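Local coordinates for protein putative tagatose-6-phosphate ketose/aldose isomerase (Escherichia coli, PDB 3C3J) that is of unknown function but belongs to the SIS-domain proteins, with two such domains in one chain, each built on a parallel beta sheet, at residues 20-25 with 165-170; 28-33 with 176-181; 32-37 with 183-188. All coordinates share one frame; numbering follows the deposited sequence.

Interaction 1: residues 20-25 with 165-170; sequences IRHQPR and THDRGF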
loop_
_atom_site.group_PDB
_atom_site.type_symbol
_atom_site.label_atom_id
_atom_site.label_comp_id
_atom_site.label_asym_id
_atom_site.label_seq_id
_atom_site.Cartn_x
_atom_site.Cartn_y
_atom_site.Cartn_z
ATOM N N ILE A 20 -21.097 10.262 11.554
ATOM C CA ILE A 20 -21.455 9.125 10.709
ATOM C C ILE A 20 -22.846 9.335 10.127
ATOM O O ILE A 20 -23.059 9.219 8.913
ATOM C CB ILE A 20 -21.407 7.785 11.462
ATOM C CG1 ILE A 20 -19.968 7.431 11.834
ATOM C CG2 ILE A 20 -22.031 6.678 10.602
ATOM C CD1 ILE A 20 -19.863 6.341 12.913
ATOM N N ARG A 21 -23.802 9.689 10.985
ATOM C CA ARG A 21 -25.196 9.774 10.545
ATOM C C ARG A 21 -25.488 10.925 9.573
ATOM O O ARG A 21 -26.401 10.798 8.760
ATOM C CB ARG A 21 -26.128 9.844 11.745
ATOM C CG ARG A 21 -26.161 8.570 12.547
ATOM C CD ARG A 21 -27.177 8.688 13.659
ATOM N NE ARG A 21 -27.337 7.475 14.470
ATOM C CZ ARG A 21 -28.039 6.406 14.094
ATOM N NH1 ARG A 21 -28.581 6.344 12.896
ATOM N NH2 ARG A 21 -28.169 5.370 14.914
ATOM N N HIS A 22 -24.752 12.040 9.655
ATOM C CA HIS A 22 -24.977 13.176 8.744
ATOM C C HIS A 22 -24.280 13.079 7.376
ATOM O O HIS A 22 -24.341 14.009 6.568
ATOM C CB HIS A 22 -24.759 14.542 9.441
ATOM C CG HIS A 22 -23.333 14.934 9.714
ATOM N ND1 HIS A 22 -22.271 14.616 8.895
ATOM C CD2 HIS A 22 -22.818 15.705 10.703
ATOM C CE1 HIS A 22 -21.168 15.165 9.377
ATOM N NE2 HIS A 22 -21.473 15.824 10.479
ATOM N N GLN A 23 -23.662 11.933 7.099
ATOM C CA GLN A 23 -22.950 11.731 5.832
ATOM C C GLN A 23 -23.802 11.840 4.554
ATOM O O GLN A 23 -23.470 12.670 3.687
ATOM C CB GLN A 23 -22.184 10.429 5.882
ATOM C CG GLN A 23 -20.872 10.591 6.632
ATOM C CD GLN A 23 -20.161 9.267 6.802
ATOM O OE1 GLN A 23 -20.711 8.324 7.403
ATOM N NE2 GLN A 23 -18.957 9.167 6.258
ATOM N N PRO A 24 -24.893 11.045 4.430
ATOM C CA PRO A 24 -25.702 11.161 3.203
ATOM C C PRO A 24 -26.128 12.611 2.895
ATOM O O PRO A 24 -25.983 13.080 1.764
ATOM C CB PRO A 24 -26.901 10.221 3.486
ATOM C CG PRO A 24 -26.405 9.289 4.450
ATOM C CD PRO A 24 -25.446 10.006 5.316
ATOM N N ARG A 25 -26.539 13.345 3.918
ATOM C CA ARG A 25 -26.962 14.714 3.734
ATOM C C ARG A 25 -25.799 15.601 3.328
ATOM O O ARG A 25 -25.939 16.455 2.459
ATOM C CB ARG A 25 -27.570 15.244 5.030
ATOM C CG ARG A 25 -28.177 16.619 4.925
ATOM C CD ARG A 25 -28.971 16.909 6.133
ATOM N NE ARG A 25 -28.091 16.918 7.299
ATOM C CZ ARG A 25 -28.507 17.070 8.544
ATOM N NH1 ARG A 25 -29.788 17.202 8.803
ATOM N NH2 ARG A 25 -27.632 17.087 9.528
ATOM N N THR A 165 -18.870 18.772 8.058
ATOM C CA THR A 165 -17.871 17.734 7.779
ATOM C C THR A 165 -16.488 18.048 8.371
ATOM O O THR A 165 -15.579 17.253 8.202
ATOM C CB THR A 165 -17.729 17.431 6.259
ATOM O OG1 THR A 165 -17.082 18.537 5.593
ATOM C CG2 THR A 165 -19.081 17.144 5.636
ATOM N N HIS A 166 -16.321 19.183 9.059
ATOM C CA HIS A 166 -15.091 19.434 9.815
ATOM C C HIS A 166 -15.235 18.622 11.102
ATOM O O HIS A 166 -15.582 19.167 12.153
ATOM C CB HIS A 166 -14.899 20.918 10.110
ATOM C CG HIS A 166 -13.551 21.262 10.692
ATOM N ND1 HIS A 166 -13.063 22.549 10.720
ATOM C CD2 HIS A 166 -12.577 20.488 11.232
ATOM C CE1 HIS A 166 -11.865 22.560 11.285
ATOM N NE2 HIS A 166 -11.548 21.321 11.610
ATOM N N ASP A 167 -14.998 17.310 10.988
ATOM C CA ASP A 167 -15.302 16.344 12.047
ATOM C C ASP A 167 -14.601 16.698 13.354
ATOM O O ASP A 167 -13.387 16.987 13.364
ATOM C CB ASP A 167 -14.886 14.921 11.639
ATOM C CG ASP A 167 -15.714 14.344 10.495
ATOM O OD1 ASP A 167 -16.928 14.657 10.358
ATOM O OD2 ASP A 167 -15.137 13.526 9.741
ATOM N N ARG A 168 -15.377 16.704 14.437
ATOM C CA ARG A 168 -14.865 16.904 15.799
ATOM C C ARG A 168 -14.247 15.613 16.361
ATOM O O ARG A 168 -13.289 15.670 17.133
ATOM C CB ARG A 168 -15.977 17.374 16.737
ATOM C CG ARG A 168 -16.523 18.756 16.456
ATOM C CD ARG A 168 -17.603 19.116 17.453
ATOM N NE ARG A 168 -18.257 20.375 17.138
ATOM C CZ ARG A 168 -17.746 21.578 17.375
ATOM N NH1 ARG A 168 -18.419 22.671 17.059
ATOM N NH2 ARG A 168 -16.565 21.700 17.908
ATOM N N GLY A 169 -14.796 14.464 15.979
ATOM C CA GLY A 169 -14.227 13.160 16.339
ATOM C C GLY A 169 -12.797 13.029 15.858
ATOM O O GLY A 169 -12.458 13.503 14.764
ATOM N N PHE A 170 -11.954 12.420 16.698
ATOM C CA PHE A 170 -10.586 12.025 16.356
ATOM C C PHE A 170 -10.519 11.301 14.993
ATOM O O PHE A 170 -9.696 11.617 14.131
ATOM C CB PHE A 170 -10.072 11.071 17.463
ATOM C CG PHE A 170 -8.770 10.418 17.156
ATOM C CD1 PHE A 170 -7.609 11.164 17.133
ATOM C CD2 PHE A 170 -8.693 9.051 16.909
ATOM C CE1 PHE A 170 -6.389 10.559 16.851
ATOM C CE2 PHE A 170 -7.491 8.444 16.631
ATOM C CZ PHE A 170 -6.340 9.187 16.598
#

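Interaction 2: residues 28-33 with 176-181; sequences IRSLTN and ITTMMA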
loop_
_atom_site.group_PDB
_atom_site.type_symbol
_atom_site.label_atom_id
_atom_site.label_comp_id
_atom_site.label_asym_id
_atom_site.label_seq_id
_atom_site.Cartn_x
_atom_site.Cartn_y
_atom_site.Cartn_z
ATOM N N ILE A 28 -24.727 15.216 -0.509
ATOM C CA ILE A 28 -25.587 15.907 -1.465
ATOM C C ILE A 28 -25.428 17.436 -1.359
ATOM O O ILE A 28 -25.417 18.114 -2.367
ATOM C CB ILE A 28 -27.051 15.407 -1.357
ATOM C CG1 ILE A 28 -27.093 13.909 -1.630
ATOM C CG2 ILE A 28 -27.929 16.104 -2.376
ATOM C CD1 ILE A 28 -26.284 13.482 -2.871
ATOM N N ARG A 29 -25.226 17.945 -0.146
ATOM C CA ARG A 29 -24.884 19.327 0.085
ATOM C C ARG A 29 -23.599 19.681 -0.654
ATOM O O ARG A 29 -23.550 20.704 -1.334
ATOM C CB ARG A 29 -24.739 19.610 1.586
ATOM C CG ARG A 29 -26.048 20.004 2.230
ATOM C CD ARG A 29 -26.044 19.919 3.743
ATOM N NE ARG A 29 -24.996 20.672 4.438
ATOM C CZ ARG A 29 -24.986 21.983 4.627
ATOM N NH1 ARG A 29 -23.998 22.536 5.321
ATOM N NH2 ARG A 29 -25.915 22.766 4.089
ATOM N N SER A 30 -22.584 18.816 -0.587
ATOM C CA SER A 30 -21.332 19.161 -1.248
ATOM C C SER A 30 -21.502 19.173 -2.781
ATOM O O SER A 30 -21.005 20.092 -3.460
ATOM C CB SER A 30 -20.195 18.230 -0.867
ATOM O OG SER A 30 -18.993 18.814 -1.332
ATOM N N LEU A 31 -22.180 18.156 -3.314
ATOM C CA LEU A 31 -22.357 18.023 -4.780
ATOM C C LEU A 31 -23.255 19.111 -5.359
ATOM O O LEU A 31 -22.997 19.600 -6.457
ATOM C CB LEU A 31 -22.878 16.621 -5.139
ATOM C CG LEU A 31 -21.770 15.555 -5.342
ATOM C CD1 LEU A 31 -20.714 15.576 -4.233
ATOM C CD2 LEU A 31 -22.343 14.141 -5.553
ATOM N N THR A 32 -24.280 19.520 -4.611
ATOM C CA THR A 32 -25.074 20.692 -5.012
ATOM C C THR A 32 -24.235 21.995 -4.962
ATOM O O THR A 32 -24.366 22.851 -5.825
ATOM C CB THR A 32 -26.478 20.779 -4.262
ATOM O OG1 THR A 32 -26.285 20.972 -2.880
ATOM C CG2 THR A 32 -27.234 19.502 -4.412
ATOM N N ASN A 33 -23.328 22.120 -4.004
ATOM C CA ASN A 33 -22.375 23.244 -4.027
ATOM C C ASN A 33 -21.468 23.245 -5.266
ATOM O O ASN A 33 -21.185 24.285 -5.860
ATOM C CB ASN A 33 -21.522 23.253 -2.778
ATOM C CG ASN A 33 -20.745 24.526 -2.632
ATOM O OD1 ASN A 33 -21.328 25.626 -2.640
ATOM N ND2 ASN A 33 -19.419 24.406 -2.521
ATOM N N ILE A 176 -13.790 12.489 5.303
ATOM C CA ILE A 176 -13.240 11.625 4.273
ATOM C C ILE A 176 -14.281 11.289 3.181
ATOM O O ILE A 176 -14.012 11.462 2.006
ATOM C CB ILE A 176 -12.536 10.341 4.832
ATOM C CG1 ILE A 176 -12.032 9.461 3.675
ATOM C CG2 ILE A 176 -13.426 9.502 5.737
ATOM C CD1 ILE A 176 -13.009 8.493 3.114
ATOM N N THR A 177 -15.460 10.819 3.559
ATOM C CA THR A 177 -16.452 10.439 2.548
ATOM C C THR A 177 -16.921 11.649 1.714
ATOM O O THR A 177 -17.107 11.533 0.485
ATOM C CB THR A 177 -17.627 9.652 3.156
ATOM O OG1 THR A 177 -18.302 10.468 4.134
ATOM C CG2 THR A 177 -17.110 8.290 3.751
ATOM N N THR A 178 -17.047 12.819 2.332
ATOM C CA THR A 178 -17.515 13.975 1.573
ATOM C C THR A 178 -16.437 14.487 0.612
ATOM O O THR A 178 -16.728 14.819 -0.551
ATOM C CB THR A 178 -18.101 15.094 2.495
ATOM O OG1 THR A 178 -19.060 14.511 3.397
ATOM C CG2 THR A 178 -18.784 16.185 1.638
HETATM N N MSE A 179 -15.185 14.476 1.061
HETATM C CA MSE A 179 -14.066 14.820 0.193
HETATM C C MSE A 179 -13.959 13.854 -0.978
HETATM O O MSE A 179 -13.734 14.291 -2.101
HETATM C CB MSE A 179 -12.747 14.872 0.983
HETATM C CG MSE A 179 -12.666 16.102 1.882
HETATM SE SE MSE A 179 -10.923 16.343 2.770
HETATM C CE MSE A 179 -10.761 14.625 3.593
HETATM N N MSE A 180 -14.153 12.558 -0.714
HETATM C CA MSE A 180 -14.082 11.551 -1.746
HETATM C C MSE A 180 -15.163 11.725 -2.820
HETATM O O MSE A 180 -14.877 11.679 -4.015
HETATM C CB MSE A 180 -14.164 10.147 -1.151
HETATM C CG MSE A 180 -13.985 9.072 -2.202
HETATM SE SE MSE A 180 -13.384 7.391 -1.419
HETATM C CE MSE A 180 -14.857 7.079 -0.108
ATOM N N ALA A 181 -16.403 11.904 -2.380
ATOM C CA ALA A 181 -17.538 12.140 -3.284
ATOM C C ALA A 181 -17.334 13.414 -4.087
ATOM O O ALA A 181 -17.632 13.453 -5.282
ATOM C CB ALA A 181 -18.839 12.228 -2.493
#

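Interaction 3: residues 32-37 with 183-188; sequences TNIDAL and CLAVFA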
loop_
_atom_site.group_PDB
_atom_site.type_symbol
_atom_site.label_atom_id
_atom_site.label_comp_id
_atom_site.label_asym_id
_atom_site.label_seq_id
_atom_site.Cartn_x
_atom_site.Cartn_y
_atom_site.Cartn_z
ATOM N N THR A 32 -24.280 19.520 -4.611
ATOM C CA THR A 32 -25.074 20.692 -5.012
ATOM C C THR A 32 -24.235 21.995 -4.962
ATOM O O THR A 32 -24.366 22.851 -5.825
ATOM C CB THR A 32 -26.478 20.779 -4.262
ATOM O OG1 THR A 32 -26.285 20.972 -2.880
ATOM C CG2 THR A 32 -27.234 19.502 -4.412
ATOM N N ASN A 33 -23.328 22.120 -4.004
ATOM C CA ASN A 33 -22.375 23.244 -4.027
ATOM C C ASN A 33 -21.468 23.245 -5.266
ATOM O O ASN A 33 -21.185 24.285 -5.860
ATOM C CB ASN A 33 -21.522 23.253 -2.778
ATOM C CG ASN A 33 -20.745 24.526 -2.632
ATOM O OD1 ASN A 33 -21.328 25.626 -2.640
ATOM N ND2 ASN A 33 -19.419 24.406 -2.521
ATOM N N ILE A 34 -20.988 22.067 -5.629
ATOM C CA ILE A 34 -20.146 21.895 -6.808
ATOM C C ILE A 34 -20.957 22.339 -8.044
ATOM O O ILE A 34 -20.420 23.011 -8.923
ATOM C CB ILE A 34 -19.636 20.432 -6.899
ATOM C CG1 ILE A 34 -18.575 20.180 -5.824
ATOM C CG2 ILE A 34 -19.120 20.091 -8.324
ATOM C CD1 ILE A 34 -18.132 18.688 -5.749
ATOM N N ASP A 35 -22.251 22.023 -8.071
ATOM C CA ASP A 35 -23.122 22.503 -9.168
ATOM C C ASP A 35 -23.061 24.013 -9.283
ATOM O O ASP A 35 -22.963 24.550 -10.395
ATOM C CB ASP A 35 -24.584 22.073 -8.995
ATOM C CG ASP A 35 -24.788 20.569 -9.152
ATOM O OD1 ASP A 35 -24.029 19.930 -9.894
ATOM O OD2 ASP A 35 -25.730 20.033 -8.555
ATOM N N ALA A 36 -23.124 24.686 -8.135
ATOM C CA ALA A 36 -23.067 26.148 -8.074
ATOM C C ALA A 36 -21.708 26.691 -8.552
ATOM O O ALA A 36 -21.654 27.748 -9.186
ATOM C CB ALA A 36 -23.359 26.615 -6.661
ATOM N N LEU A 37 -20.639 25.948 -8.263
ATOM C CA LEU A 37 -19.257 26.322 -8.601
ATOM C C LEU A 37 -18.784 25.755 -9.941
ATOM O O LEU A 37 -17.629 25.986 -10.340
ATOM C CB LEU A 37 -18.304 25.804 -7.499
ATOM C CG LEU A 37 -18.150 26.621 -6.229
ATOM C CD1 LEU A 37 -19.488 27.186 -5.774
ATOM C CD2 LEU A 37 -17.535 25.737 -5.140
ATOM N N CYS A 183 -14.383 14.877 -4.928
ATOM C CA CYS A 183 -13.333 14.634 -5.913
ATOM C C CYS A 183 -13.858 13.861 -7.127
ATOM O O CYS A 183 -13.615 14.258 -8.252
ATOM C CB CYS A 183 -12.138 13.902 -5.301
ATOM S SG CYS A 183 -10.685 13.906 -6.401
ATOM N N LEU A 184 -14.628 12.803 -6.885
ATOM C CA LEU A 184 -15.252 12.048 -7.963
ATOM C C LEU A 184 -16.148 12.967 -8.815
ATOM O O LEU A 184 -16.079 12.934 -10.050
ATOM C CB LEU A 184 -16.053 10.885 -7.381
ATOM C CG LEU A 184 -15.298 9.689 -6.809
ATOM C CD1 LEU A 184 -16.293 8.784 -6.031
ATOM C CD2 LEU A 184 -14.564 8.859 -7.900
ATOM N N ALA A 185 -16.931 13.829 -8.158
ATOM C CA ALA A 185 -17.873 14.713 -8.848
ATOM C C ALA A 185 -17.166 15.767 -9.655
ATOM O O ALA A 185 -17.657 16.159 -10.701
ATOM C CB ALA A 185 -18.840 15.366 -7.878
ATOM N N VAL A 186 -16.012 16.224 -9.178
ATOM C CA VAL A 186 -15.247 17.234 -9.897
ATOM C C VAL A 186 -14.750 16.660 -11.210
ATOM O O VAL A 186 -14.899 17.299 -12.251
ATOM C CB VAL A 186 -14.043 17.773 -9.068
ATOM C CG1 VAL A 186 -13.035 18.527 -9.991
ATOM C CG2 VAL A 186 -14.558 18.704 -7.903
ATOM N N PHE A 187 -14.202 15.440 -11.184
ATOM C CA PHE A 187 -13.516 14.890 -12.374
ATOM C C PHE A 187 -14.338 13.959 -13.242
ATOM O O PHE A 187 -13.982 13.758 -14.406
ATOM C CB PHE A 187 -12.176 14.253 -11.959
ATOM C CG PHE A 187 -11.211 15.257 -11.437
ATOM C CD1 PHE A 187 -10.521 16.081 -12.314
ATOM C CD2 PHE A 187 -11.055 15.452 -10.070
ATOM C CE1 PHE A 187 -9.628 17.043 -11.831
ATOM C CE2 PHE A 187 -10.191 16.412 -9.587
ATOM C CZ PHE A 187 -9.485 17.232 -10.482
ATOM N N ALA A 188 -15.428 13.410 -12.699
ATOM C CA ALA A 188 -16.310 12.519 -13.457
ATOM C C ALA A 188 -17.790 12.927 -13.303
ATOM O O ALA A 188 -18.627 12.120 -12.932
ATOM C CB ALA A 188 -16.084 11.085 -13.033
#

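Interaction 1: residues 20-25 with 165-170
His22 reaches from the joint of the N-terminal helices toward the loop of residues 165-170: its imidazole extends across to the backbone side of Thr165 and the carboxylate of Asp167. The approach is oblique to the ring and rather slack, since the two segments bury just 74 Å² between them. The backbones stay well apart, with His22 CA 8.5 Å from Thr165 CA and 10.7 Å from Asp167 CA, and the ring has to bridge that gap. Its CB already points toward the loop, and chi1 of 74° sets CG between the backbone N and the carbonyl carbon. His22 sits at the joint between two helices: it is the first residue to leave helix 15-21 and holds the N-cap position of helix 23-49. Across from it, the loop bends through an inverse gamma turn centred on His166, where the bond from Asp167 N to Thr165 O is short (2.8 Å) but weak. The firm part of the site lies behind Asp167. Its OD1 is bound to Ser174 OG, while OD2 takes both Ser175 OG and Thr173 N, so the carboxylate is tied down at the start of helix 174-187. Thr165 is fixed too, through OG1 to Pro162 O. The outer side is looser. His166 points away from the helices and is partly exposed, and the side chains of Arg168 and Phe170 are exposed, Phe170 lying against Pro364, although Glu19 still holds the backbone N of Arg168 and of Gly169.

Interaction 2: residues 28-33 with 176-181
This is buried helix-against-helix packing, in which Ser30 and Leu31 of helix 23-49 meet Thr178 and Ala181 of helix 174-187, the helix that follows strand 159-160 of the first SIS domain. Small residues let the backbones come close: Ser30 CA and Thr178 CA are 7.0 Å apart. There the touching atoms are Ser30 CB and Thr178 CG2, at a snug 3.5 Å. Thr178 presents its methyl because chi1 of -50° puts CG2 anti to the backbone N; the same rotation swings OG1 back to hydrogen-bond Ser174 O, one turn earlier. Ser30 OG likewise finds its polar partner beside the contact, in Ser182 OG, so neither buried hydroxyl is left without a bond. One step further along, Leu31 leans in by its CD1 branch, which lies over the Ala181 backbone, 3.9 Å from Ala181 O, and reaches Ala181 CB at 4.2 Å. Helix 335-356 closes over the Ala181 side through Phe340, helix 63-79 packs on the Ile176 and Met180 side of helix 174-187, and helix 198-210 covers Ile28 and Thr32 on helix 23-49.

Interaction 3: residues 32-37 with 183-188
One face of the Phe187 ring is taken by Val186, whose CG1 stands 3.5 Å above the ring plane, offset toward the rim; its other methyl, CG2, meets Ile34 CD1 across the contact. The same ring packs edge-to-face with Phe83 and touches Leu106 and Ile108 of strand 105-111. Val186 serves both sides because chi1 of 164° places CG1 anti to the backbone N and leaves CG2 beside that N, turned to the neighbouring helix. Ile34 comes in by its long branch, stretched out with chi2 at 173°, and CD1 rests against two residues: 4.0 Å from Ala185 CB and 4.2 Å from Val186 CG2. The Ile34 and Val186 side chains cross at about a right angle. Just beyond, Arg38 NH1 binds Val186 O and NH2 binds Ala185 O, so one guanidinium holds two carbonyls in the last turn of helix 174-187, where its positive charge probably suits the helix dipole. Through Phe187, helix 174-187 packs on the central strand 105-111, while helix 23-49 lies alongside it and reaches edge strand 159-160 through Leu37. The contact is thus the helix-helix seam on one side of the SIS fold, an alpha-beta-alpha sandwich around a parallel sheet.

All three contacts are buried and involve helix 23-49 or the joint leading into it, but their chemistry shifts along the way. Interaction 1 buries the least surface and sets an imidazole near a loop carboxylate, with exposed side chains close by. Interactions 2 and 3 join the same pair of helices, bury 137 and 116 Å², and share Thr32 and Asn33; the former mixes methyls with hydroxyls, whereas the latter is purely aliphatic. They merge where Leu31 CG packs 3.9 Å from Ala185 CB. Interaction 1 adjoins interaction 2 through Thr165 CG2, 3.5 Å from Thr178 OG1, but does not touch interaction 3, whose centre lies about 19 Å from its own.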